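Local coordinates for protein erythrocyte binding antigen 140 (Plasmodium falciparum, PDB 4GF2) that probably binds glycophorin C and its sialic acids on red cells through two Duffy-binding-like domains during parasite invasion, at residues 13-24 against 36-47; 420-428 against 438-446. The protein carries 3 engineered substitutions. All coordinates share one frame; numbering follows the deposited sequence.

Contact 1: 13-24 against 36-47; sequences ACGIKRKSIKWI and VPDRKIQLCIAN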
loop_
_atom_site.group_PDB
_atom_site.type_symbol
_atom_site.label_atom_id
_atom_site.label_comp_id
_atom_site.label_asym_id
_atom_site.label_seq_id
_atom_site.Cartn_x
_atom_site.Cartn_y
_atom_site.Cartn_z
ATOM N N ALA A 13 -14.019 -43.458 1.457
ATOM C CA ALA A 13 -13.004 -43.631 2.488
ATOM C C ALA A 13 -11.968 -42.512 2.381
ATOM O O ALA A 13 -11.520 -41.966 3.387
ATOM C CB ALA A 13 -12.340 -44.992 2.359
ATOM N N CYS A 14 -11.600 -42.166 1.152
ATOM C CA CYS A 14 -10.655 -41.080 0.917
ATOM C C CYS A 14 -11.392 -39.752 0.792
ATOM O O CYS A 14 -10.908 -38.717 1.243
ATOM C CB CYS A 14 -9.832 -41.348 -0.343
ATOM S SG CYS A 14 -8.736 -42.781 -0.218
ATOM N N GLY A 15 -12.568 -39.790 0.173
ATOM C CA GLY A 15 -13.412 -38.615 0.077
ATOM C C GLY A 15 -13.124 -37.740 -1.126
ATOM O O GLY A 15 -12.065 -37.833 -1.743
ATOM N N ILE A 16 -14.085 -36.885 -1.460
ATOM C CA ILE A 16 -13.937 -35.936 -2.554
ATOM C C ILE A 16 -12.724 -35.046 -2.312
ATOM O O ILE A 16 -12.409 -34.710 -1.174
ATOM C CB ILE A 16 -15.184 -35.042 -2.702
ATOM C CG1 ILE A 16 -16.450 -35.896 -2.786
ATOM C CG2 ILE A 16 -15.062 -34.153 -3.933
ATOM C CD1 ILE A 16 -17.369 -35.745 -1.584
ATOM N N LYS A 17 -12.050 -34.661 -3.390
ATOM C CA LYS A 17 -10.865 -33.820 -3.288
ATOM C C LYS A 17 -11.205 -32.353 -3.510
ATOM O O LYS A 17 -12.145 -32.021 -4.232
ATOM C CB LYS A 17 -9.814 -34.267 -4.304
ATOM C CG LYS A 17 -9.284 -35.669 -4.049
ATOM C CD LYS A 17 -8.281 -36.097 -5.103
ATOM C CE LYS A 17 -7.722 -37.480 -4.809
ATOM N NZ LYS A 17 -6.955 -37.539 -3.532
ATOM N N ARG A 18 -10.444 -31.474 -2.870
ATOM C CA ARG A 18 -10.567 -30.047 -3.119
ATOM C C ARG A 18 -10.017 -29.769 -4.510
ATOM O O ARG A 18 -9.011 -30.362 -4.918
ATOM C CB ARG A 18 -9.801 -29.248 -2.063
ATOM C CG ARG A 18 -10.353 -29.411 -0.653
ATOM C CD ARG A 18 -9.559 -28.607 0.372
ATOM N NE ARG A 18 -8.321 -29.278 0.764
ATOM C CZ ARG A 18 -8.228 -30.196 1.723
ATOM N NH1 ARG A 18 -9.300 -30.571 2.409
ATOM N NH2 ARG A 18 -7.057 -30.744 2.002
ATOM N N LYS A 19 -10.685 -28.883 -5.240
ATOM C CA LYS A 19 -10.329 -28.603 -6.630
ATOM C C LYS A 19 -9.213 -27.566 -6.767
ATOM O O LYS A 19 -8.427 -27.615 -7.713
ATOM C CB LYS A 19 -11.559 -28.129 -7.397
ATOM C CG LYS A 19 -12.481 -29.249 -7.845
ATOM C CD LYS A 19 -13.758 -28.689 -8.459
ATOM C CE LYS A 19 -14.295 -29.576 -9.568
ATOM N NZ LYS A 19 -13.467 -29.477 -10.807
ATOM N N SER A 20 -9.152 -26.621 -5.834
ATOM C CA SER A 20 -8.128 -25.585 -5.873
ATOM C C SER A 20 -6.743 -26.197 -5.710
ATOM O O SER A 20 -6.571 -27.176 -4.987
ATOM C CB SER A 20 -8.370 -24.554 -4.775
ATOM O OG SER A 20 -9.610 -23.899 -4.964
ATOM N N ILE A 21 -5.763 -25.620 -6.397
ATOM C CA ILE A 21 -4.378 -26.059 -6.289
ATOM C C ILE A 21 -3.623 -25.128 -5.342
ATOM O O ILE A 21 -3.443 -23.948 -5.637
ATOM C CB ILE A 21 -3.686 -26.058 -7.666
ATOM C CG1 ILE A 21 -4.432 -26.978 -8.639
ATOM C CG2 ILE A 21 -2.244 -26.509 -7.535
ATOM C CD1 ILE A 21 -3.915 -26.917 -10.072
ATOM N N LYS A 22 -3.189 -25.657 -4.202
ATOM C CA LYS A 22 -2.505 -24.839 -3.203
ATOM C C LYS A 22 -1.325 -25.582 -2.581
ATOM O O LYS A 22 -1.245 -26.810 -2.640
ATOM C CB LYS A 22 -3.484 -24.407 -2.109
ATOM C CG LYS A 22 -4.118 -25.568 -1.365
ATOM C CD LYS A 22 -5.299 -25.131 -0.511
ATOM C CE LYS A 22 -4.856 -24.475 0.777
ATOM N NZ LYS A 22 -6.018 -24.158 1.655
ATOM N N TRP A 23 -0.408 -24.822 -1.990
ATOM C CA TRP A 23 0.743 -25.396 -1.309
ATOM C C TRP A 23 0.798 -24.894 0.124
ATOM O O TRP A 23 0.783 -23.688 0.375
ATOM C CB TRP A 23 2.032 -25.046 -2.053
ATOM C CG TRP A 23 2.200 -25.812 -3.331
ATOM C CD1 TRP A 23 1.517 -25.621 -4.496
ATOM C CD2 TRP A 23 3.110 -26.892 -3.572
ATOM N NE1 TRP A 23 1.943 -26.514 -5.450
ATOM C CE2 TRP A 23 2.922 -27.307 -4.909
ATOM C CE3 TRP A 23 4.065 -27.548 -2.793
ATOM C CZ2 TRP A 23 3.655 -28.349 -5.482
ATOM C CZ3 TRP A 23 4.795 -28.581 -3.363
ATOM C CH2 TRP A 23 4.583 -28.971 -4.695
ATOM N N ILE A 24 0.855 -25.827 1.068
ATOM C CA ILE A 24 0.796 -25.477 2.477
ATOM C C ILE A 24 2.152 -25.678 3.133
ATOM O O ILE A 24 2.714 -26.774 3.116
ATOM C CB ILE A 24 -0.271 -26.307 3.208
ATOM C CG1 ILE A 24 -1.640 -26.080 2.561
ATOM C CG2 ILE A 24 -0.332 -25.922 4.676
ATOM C CD1 ILE A 24 -2.384 -27.360 2.253
ATOM N N VAL A 36 4.104 -28.589 1.224
ATOM C CA VAL A 36 3.468 -29.773 0.673
ATOM C C VAL A 36 2.280 -29.391 -0.206
ATOM O O VAL A 36 1.509 -28.497 0.138
ATOM C CB VAL A 36 2.978 -30.692 1.801
ATOM C CG1 VAL A 36 2.381 -31.965 1.231
ATOM C CG2 VAL A 36 4.122 -31.015 2.747
ATOM N N PRO A 37 2.127 -30.065 -1.353
ATOM C CA PRO A 37 0.967 -29.789 -2.203
ATOM C C PRO A 37 -0.298 -30.431 -1.642
ATOM O O PRO A 37 -0.242 -31.528 -1.087
ATOM C CB PRO A 37 1.354 -30.432 -3.537
ATOM C CG PRO A 37 2.275 -31.539 -3.165
ATOM C CD PRO A 37 3.018 -31.083 -1.939
ATOM N N ASP A 38 -1.427 -29.750 -1.779
ATOM C CA ASP A 38 -2.683 -30.278 -1.270
ATOM C C ASP A 38 -2.980 -31.632 -1.918
ATOM O O ASP A 38 -3.621 -32.497 -1.317
ATOM C CB ASP A 38 -3.818 -29.289 -1.536
ATOM C CG ASP A 38 -4.967 -29.448 -0.564
ATOM O OD1 ASP A 38 -4.726 -29.927 0.562
ATOM O OD2 ASP A 38 -6.109 -29.087 -0.921
ATOM N N ARG A 39 -2.500 -31.820 -3.142
ATOM C CA ARG A 39 -2.692 -33.088 -3.829
ATOM C C ARG A 39 -2.103 -34.226 -2.999
ATOM O O ARG A 39 -2.689 -35.303 -2.907
ATOM C CB ARG A 39 -2.052 -33.065 -5.217
ATOM C CG ARG A 39 -2.207 -34.387 -5.978
ATOM C CD ARG A 39 -1.239 -34.492 -7.144
ATOM N NE ARG A 39 0.111 -34.096 -6.758
ATOM C CZ ARG A 39 0.938 -34.834 -6.024
ATOM N NH1 ARG A 39 0.570 -36.028 -5.582
ATOM N NH2 ARG A 39 2.142 -34.368 -5.731
ATOM N N LYS A 40 -0.944 -33.979 -2.396
ATOM C CA LYS A 40 -0.290 -34.972 -1.550
ATOM C C LYS A 40 -1.034 -35.138 -0.225
ATOM O O LYS A 40 -1.187 -36.247 0.277
ATOM C CB LYS A 40 1.164 -34.575 -1.284
ATOM C CG LYS A 40 1.886 -35.478 -0.291
ATOM C CD LYS A 40 1.935 -36.917 -0.793
ATOM C CE LYS A 40 2.861 -37.786 0.052
ATOM N NZ LYS A 40 2.359 -37.980 1.440
ATOM N N ILE A 41 -1.494 -34.030 0.339
ATOM C CA ILE A 41 -2.255 -34.072 1.582
ATOM C C ILE A 41 -3.480 -34.976 1.446
ATOM O O ILE A 41 -3.840 -35.686 2.385
ATOM C CB ILE A 41 -2.685 -32.657 2.019
ATOM C CG1 ILE A 41 -1.463 -31.869 2.490
ATOM C CG2 ILE A 41 -3.719 -32.715 3.140
ATOM C CD1 ILE A 41 -1.727 -30.407 2.689
ATOM N N GLN A 42 -4.103 -34.963 0.271
ATOM C CA GLN A 42 -5.338 -35.712 0.056
ATOM C C GLN A 42 -5.127 -37.032 -0.678
ATOM O O GLN A 42 -6.093 -37.682 -1.083
ATOM C CB GLN A 42 -6.346 -34.859 -0.710
ATOM C CG GLN A 42 -6.835 -33.650 0.067
ATOM C CD GLN A 42 -8.158 -33.128 -0.452
ATOM O OE1 GLN A 42 -8.232 -32.556 -1.541
ATOM N NE2 GLN A 42 -9.214 -33.331 0.321
ATOM N N LEU A 43 -3.871 -37.426 -0.851
ATOM C CA LEU A 43 -3.555 -38.699 -1.484
ATOM C C LEU A 43 -4.408 -39.801 -0.867
ATOM O O LEU A 43 -4.558 -39.867 0.352
ATOM C CB LEU A 43 -2.072 -39.023 -1.310
ATOM C CG LEU A 43 -1.548 -40.197 -2.142
ATOM C CD1 LEU A 43 -1.483 -39.837 -3.627
ATOM C CD2 LEU A 43 -0.183 -40.656 -1.635
ATOM N N CYS A 44 -4.972 -40.659 -1.710
ATOM C CA CYS A 44 -5.911 -41.674 -1.245
ATOM C C CYS A 44 -5.199 -42.814 -0.520
ATOM O O CYS A 44 -4.613 -43.686 -1.150
ATOM C CB CYS A 44 -6.710 -42.231 -2.422
ATOM S SG CYS A 44 -7.912 -43.481 -1.945
ATOM N N ILE A 45 -5.267 -42.802 0.808
ATOM C CA ILE A 45 -4.579 -43.802 1.618
ATOM C C ILE A 45 -5.444 -44.389 2.737
ATOM O O ILE A 45 -5.054 -45.357 3.383
ATOM C CB ILE A 45 -3.314 -43.198 2.247
ATOM C CG1 ILE A 45 -3.694 -42.066 3.204
ATOM C CG2 ILE A 45 -2.390 -42.688 1.159
ATOM C CD1 ILE A 45 -2.512 -41.403 3.865
ATOM N N ALA A 46 -6.618 -43.805 2.956
ATOM C CA ALA A 46 -7.499 -44.229 4.038
ATOM C C ALA A 46 -7.738 -45.735 4.030
ATOM O O ALA A 46 -7.820 -46.362 5.085
ATOM C CB ALA A 46 -8.828 -43.494 3.947
ATOM N N ASN A 47 -7.851 -46.317 2.841
ATOM C CA ASN A 47 -8.192 -47.731 2.728
ATOM C C ASN A 47 -7.208 -48.641 3.448
ATOM O O ASN A 47 -7.586 -49.703 3.939
ATOM C CB ASN A 47 -8.326 -48.139 1.263
ATOM C CG ASN A 47 -9.489 -47.454 0.583
ATOM O OD1 ASN A 47 -10.649 -47.776 0.848
ATOM N ND2 ASN A 47 -9.191 -46.498 -0.290
HETATM O O HOH W 1 -7.702 -38.636 0.856
HETATM O O HOH W 2 -4.821 -36.111 -4.490
HETATM O O HOH W 3 -6.749 -31.559 -3.709
HETATM O O HOH W 4 -6.760 -27.134 -2.357
HETATM O O HOH W 5 -2.346 -29.369 -4.642
#
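Arg18 reaches across to Asp38 and Gln42, and its side chain can be followed outward. CB lies 3.7 Å from Gln42 OE1, the oxygen that also accepts the Arg18 backbone N-H on a lone pair at 2.8 Å. CG stays beside the same amide, and CD moves on toward Asp38 OD2. A bend at chi3 (-80°) then swings the guanidinium side-on to the carboxylate. Arg18 NE donates to Asp38 OD2 at 2.8 Å. Arg18 NH2 donates to Asp38 OD1 in an almost straight bond (179°), so the pair is a salt bridge. Both oxygens use their syn lone pairs and the two planes are nearly coplanar, a fit that arginine makes with two parallel N-H groups. NH1 and CZ lie against the Gln42 amide, stacked over one guanidinium face with the planes 15° apart.

This is the N-terminal part of the chain, in the region of the first Duffy-binding-like domain, where the short antiparallel hairpin of strands 23-27 and 33-37 runs into helix 38-41. Ile24 and Val36 are its hydrogen-bonded pair; at the neighbouring non-hydrogen-bonded pair, Pro37 CB sits over the six-membered ring of Trp23, 3.6 Å from its centroid, while Asn186 takes the indole NE1. Proline costs no sheet bond there, needing no N-H toward the partner strand, and its ring can lie on the indole. At the far end the Cys14-Cys44 disulfide (SG-SG 2.0 Å) closes the loop. Between them, Lys17 sends NZ to a salt bridge with Glu70 of helix 56-78, and a water links the same NZ to Arg39 O.

Contact 2: 420-428 against 438-446; sequences MEENLNKVN and LKIFREKWW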
loop_
_atom_site.group_PDB
_atom_site.type_symbol
_atom_site.label_atom_id
_atom_site.label_comp_id
_atom_site.label_asym_id
_atom_site.label_seq_id
_atom_site.Cartn_x
_atom_site.Cartn_y
_atom_site.Cartn_z
ATOM N N MET A 420 -11.043 12.710 5.307
ATOM C CA MET A 420 -9.662 12.267 5.348
ATOM C C MET A 420 -9.384 11.645 6.715
ATOM O O MET A 420 -8.783 10.573 6.817
ATOM C CB MET A 420 -8.723 13.445 5.089
ATOM C CG MET A 420 -7.312 13.040 4.729
ATOM S SD MET A 420 -7.263 12.017 3.247
ATOM C CE MET A 420 -5.538 11.537 3.219
ATOM N N GLU A 421 -9.845 12.319 7.761
ATOM C CA GLU A 421 -9.643 11.862 9.127
ATOM C C GLU A 421 -10.387 10.559 9.384
ATOM O O GLU A 421 -9.831 9.605 9.931
ATOM C CB GLU A 421 -10.132 12.929 10.105
ATOM C CG GLU A 421 -10.031 12.533 11.560
ATOM C CD GLU A 421 -10.665 13.556 12.478
ATOM O OE1 GLU A 421 -10.963 14.670 12.003
ATOM O OE2 GLU A 421 -10.868 13.244 13.671
ATOM N N GLU A 422 -11.653 10.529 8.991
ATOM C CA GLU A 422 -12.500 9.373 9.239
ATOM C C GLU A 422 -12.018 8.157 8.457
ATOM O O GLU A 422 -12.151 7.024 8.911
ATOM C CB GLU A 422 -13.946 9.703 8.880
ATOM C CG GLU A 422 -14.556 10.778 9.767
ATOM C CD GLU A 422 -15.920 11.234 9.279
ATOM O OE1 GLU A 422 -16.207 11.058 8.073
ATOM O OE2 GLU A 422 -16.703 11.765 10.099
ATOM N N ASN A 423 -11.440 8.390 7.287
ATOM C CA ASN A 423 -10.972 7.282 6.471
ATOM C C ASN A 423 -9.670 6.691 6.989
ATOM O O ASN A 423 -9.328 5.555 6.669
ATOM C CB ASN A 423 -10.859 7.703 5.009
ATOM C CG ASN A 423 -12.203 7.712 4.322
ATOM O OD1 ASN A 423 -13.112 6.993 4.728
ATOM N ND2 ASN A 423 -12.341 8.521 3.288
ATOM N N LEU A 424 -8.954 7.455 7.804
ATOM C CA LEU A 424 -7.801 6.918 8.512
ATOM C C LEU A 424 -8.274 6.092 9.703
ATOM O O LEU A 424 -7.659 5.083 10.054
ATOM C CB LEU A 424 -6.877 8.034 8.982
ATOM C CG LEU A 424 -5.637 7.549 9.731
ATOM C CD1 LEU A 424 -4.939 6.437 8.962
ATOM C CD2 LEU A 424 -4.687 8.707 9.960
ATOM N N ASN A 425 -9.371 6.522 10.321
ATOM C CA ASN A 425 -10.005 5.727 11.361
ATOM C C ASN A 425 -10.407 4.370 10.805
ATOM O O ASN A 425 -10.271 3.352 11.478
ATOM C CB ASN A 425 -11.230 6.442 11.931
ATOM C CG ASN A 425 -10.866 7.668 12.750
ATOM O OD1 ASN A 425 -9.714 7.854 13.143
ATOM N ND2 ASN A 425 -11.857 8.505 13.023
ATOM N N LYS A 426 -10.889 4.356 9.564
ATOM C CA LYS A 426 -11.264 3.106 8.911
ATOM C C LYS A 426 -10.057 2.191 8.732
ATOM O O LYS A 426 -10.161 0.979 8.911
ATOM C CB LYS A 426 -11.920 3.376 7.557
ATOM C CG LYS A 426 -13.306 3.977 7.656
ATOM C CD LYS A 426 -13.970 4.071 6.295
ATOM C CE LYS A 426 -15.350 4.703 6.399
ATOM N NZ LYS A 426 -16.053 4.749 5.086
ATOM N N VAL A 427 -8.914 2.766 8.379
ATOM C CA VAL A 427 -7.685 1.987 8.277
ATOM C C VAL A 427 -7.416 1.277 9.597
ATOM O O VAL A 427 -6.947 0.136 9.619
ATOM C CB VAL A 427 -6.480 2.867 7.918
ATOM C CG1 VAL A 427 -5.185 2.078 8.051
ATOM C CG2 VAL A 427 -6.634 3.418 6.509
ATOM N N ASN A 428 -7.716 1.959 10.698
ATOM C CA ASN A 428 -7.582 1.372 12.027
ATOM C C ASN A 428 -8.624 0.282 12.253
ATOM O O ASN A 428 -9.821 0.559 12.306
ATOM C CB ASN A 428 -7.718 2.457 13.092
ATOM C CG ASN A 428 -7.546 1.925 14.495
ATOM O OD1 ASN A 428 -7.237 0.750 14.697
ATOM N ND2 ASN A 428 -7.741 2.793 15.477
ATOM N N LEU A 438 -8.971 6.484 19.006
ATOM C CA LEU A 438 -8.791 6.710 17.578
ATOM C C LEU A 438 -7.790 7.828 17.312
ATOM O O LEU A 438 -7.025 7.770 16.348
ATOM C CB LEU A 438 -10.126 7.049 16.920
ATOM C CG LEU A 438 -11.175 5.937 16.950
ATOM C CD1 LEU A 438 -12.462 6.424 16.311
ATOM C CD2 LEU A 438 -10.664 4.690 16.249
ATOM N N LYS A 439 -7.806 8.850 18.162
ATOM C CA LYS A 439 -6.865 9.953 18.035
ATOM C C LYS A 439 -5.438 9.426 18.144
ATOM O O LYS A 439 -4.602 9.692 17.280
ATOM C CB LYS A 439 -7.113 11.004 19.121
ATOM C CG LYS A 439 -6.284 12.277 18.950
ATOM C CD LYS A 439 -6.289 13.151 20.199
ATOM C CE LYS A 439 -5.560 12.469 21.351
ATOM N NZ LYS A 439 -5.034 13.442 22.352
ATOM N N ILE A 440 -5.171 8.671 19.205
ATOM C CA ILE A 440 -3.832 8.151 19.460
ATOM C C ILE A 440 -3.311 7.363 18.261
ATOM O O ILE A 440 -2.131 7.442 17.925
ATOM C CB ILE A 440 -3.798 7.261 20.718
ATOM C CG1 ILE A 440 -4.115 8.093 21.961
ATOM C CG2 ILE A 440 -2.432 6.608 20.881
ATOM C CD1 ILE A 440 -4.450 7.266 23.179
ATOM N N PHE A 441 -4.190 6.610 17.611
ATOM C CA PHE A 441 -3.792 5.861 16.428
ATOM C C PHE A 441 -3.377 6.809 15.311
ATOM O O PHE A 441 -2.293 6.682 14.742
ATOM C CB PHE A 441 -4.926 4.963 15.939
ATOM C CG PHE A 441 -4.626 4.279 14.638
ATOM C CD1 PHE A 441 -4.016 3.037 14.618
ATOM C CD2 PHE A 441 -4.943 4.882 13.434
ATOM C CE1 PHE A 441 -3.736 2.405 13.419
ATOM C CE2 PHE A 441 -4.667 4.256 12.230
ATOM C CZ PHE A 441 -4.061 3.017 12.224
ATOM N N ARG A 442 -4.245 7.760 14.996
ATOM C CA ARG A 442 -3.953 8.727 13.949
ATOM C C ARG A 442 -2.647 9.458 14.260
ATOM O O ARG A 442 -1.785 9.604 13.394
ATOM C CB ARG A 442 -5.104 9.722 13.798
ATOM C CG ARG A 442 -6.403 9.098 13.294
ATOM C CD ARG A 442 -7.400 10.168 12.872
ATOM N NE ARG A 442 -7.551 11.188 13.906
ATOM C CZ ARG A 442 -8.422 11.126 14.907
ATOM N NH1 ARG A 442 -9.249 10.093 15.026
ATOM N NH2 ARG A 442 -8.467 12.107 15.797
ATOM N N GLU A 443 -2.497 9.897 15.506
ATOM C CA GLU A 443 -1.305 10.628 15.914
ATOM C C GLU A 443 -0.047 9.797 15.673
ATOM O O GLU A 443 0.952 10.305 15.163
ATOM C CB GLU A 443 -1.407 11.048 17.382
ATOM C CG GLU A 443 -2.401 12.178 17.623
ATOM C CD GLU A 443 -2.457 12.618 19.076
ATOM O OE1 GLU A 443 -1.833 11.953 19.927
ATOM O OE2 GLU A 443 -3.124 13.634 19.363
ATOM N N LYS A 444 -0.101 8.516 16.028
ATOM C CA LYS A 444 1.027 7.620 15.799
ATOM C C LYS A 444 1.242 7.393 14.307
ATOM O O LYS A 444 2.377 7.288 13.842
ATOM C CB LYS A 444 0.806 6.282 16.504
ATOM C CG LYS A 444 0.915 6.355 18.017
ATOM C CD LYS A 444 0.651 4.999 18.653
ATOM C CE LYS A 444 0.833 5.041 20.162
ATOM N NZ LYS A 444 0.553 3.719 20.784
ATOM N N TRP A 445 0.149 7.322 13.557
ATOM C CA TRP A 445 0.235 7.077 12.127
ATOM C C TRP A 445 0.933 8.239 11.432
ATOM O O TRP A 445 1.762 8.035 10.544
ATOM C CB TRP A 445 -1.158 6.873 11.535
ATOM C CG TRP A 445 -1.125 6.354 10.138
ATOM C CD1 TRP A 445 -1.137 5.050 9.752
ATOM C CD2 TRP A 445 -1.068 7.129 8.937
ATOM N NE1 TRP A 445 -1.095 4.961 8.383
ATOM C CE2 TRP A 445 -1.052 6.225 7.858
ATOM C CE3 TRP A 445 -1.027 8.500 8.667
ATOM C CZ2 TRP A 445 -0.995 6.644 6.531
ATOM C CZ3 TRP A 445 -0.973 8.916 7.349
ATOM C CH2 TRP A 445 -0.958 7.991 6.297
ATOM N N TRP A 446 0.598 9.460 11.836
ATOM C CA TRP A 446 1.234 10.638 11.265
ATOM C C TRP A 446 2.737 10.647 11.561
ATOM O O TRP A 446 3.543 10.964 10.689
ATOM C CB TRP A 446 0.595 11.923 11.790
ATOM C CG TRP A 446 1.362 13.140 11.376
ATOM C CD1 TRP A 446 2.172 13.903 12.161
ATOM C CD2 TRP A 446 1.413 13.719 10.066
ATOM N NE1 TRP A 446 2.717 14.928 11.426
ATOM C CE2 TRP A 446 2.268 14.835 10.134
ATOM C CE3 TRP A 446 0.817 13.400 8.841
ATOM C CZ2 TRP A 446 2.542 15.636 9.030
ATOM C CZ3 TRP A 446 1.089 14.199 7.744
ATOM C CH2 TRP A 446 1.942 15.303 7.846
HETATM O O HOH W 6 -8.014 5.697 14.368
#
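Leu438, the first residue of 438-446, touches Asn425 and Asn428 where two helices of the second Duffy-binding-like domain cross almost at right angles. Helices 415-427 and 435-457 follow each other in the chain, and their local axes pass 9.8 Å apart at 95°, a crossing that confines contact to a compact patch. The branched leucine spreads over two amides: CD1 faces the Asn425 amide, while CD2 comes within 3.6 Å of Asn428 ND2. Its carbonyl oxygen accepts from a water that also donates to Asn425 OD1 and accepts from Asn428 ND2.

Almost one turn on, Phe441 offers a ring face to Asn428. With CG anti to the backbone N (chi1 -178°), the Asn428 side chain is laid along the ring, its amide 12° from the ring plane and Asn428 CB 3.6 Å from the centroid of the Phe441 ring; OD1 is held by Asp430 N. Next comes the Arg442 guanidinium: Glu421 OE2 lies over its centre, a salt bridge of charges alone, while Glu421 OE1 pairs with Lys413. Arg442 NH1 donates in its own guanidinium plane to a lone pair of Asn425 OD1 at 3.0 Å, and Lys407 O takes NH2. Leu424 packs its CD2 on Arg442 CG. Trp445, which meets Tyr364 edge-to-face, presents a broad face suited to a branched methyl: Leu424 CD1 stands over the five-membered ring, 3.9 Å from its centroid.

Overall arrangement
The two contacts lie in different Duffy-binding-like domains of one elongated chain, contact 1 in the first and contact 2 in the second. Their centres are 44 Å apart and their nearest atoms about 26 Å, so they do not touch. They come in series: contact 1 closes long before contact 2 opens, and they share no helix or strand. Contact 1 is largely loop, joined to the two-stranded hairpin and a disulfide near the N-terminus, about 35 Å from the chain centre; contact 2 is almost wholly helical, about 16 Å from it. Each is internal packing of its own domain, in keeping with two mostly helical modules in series.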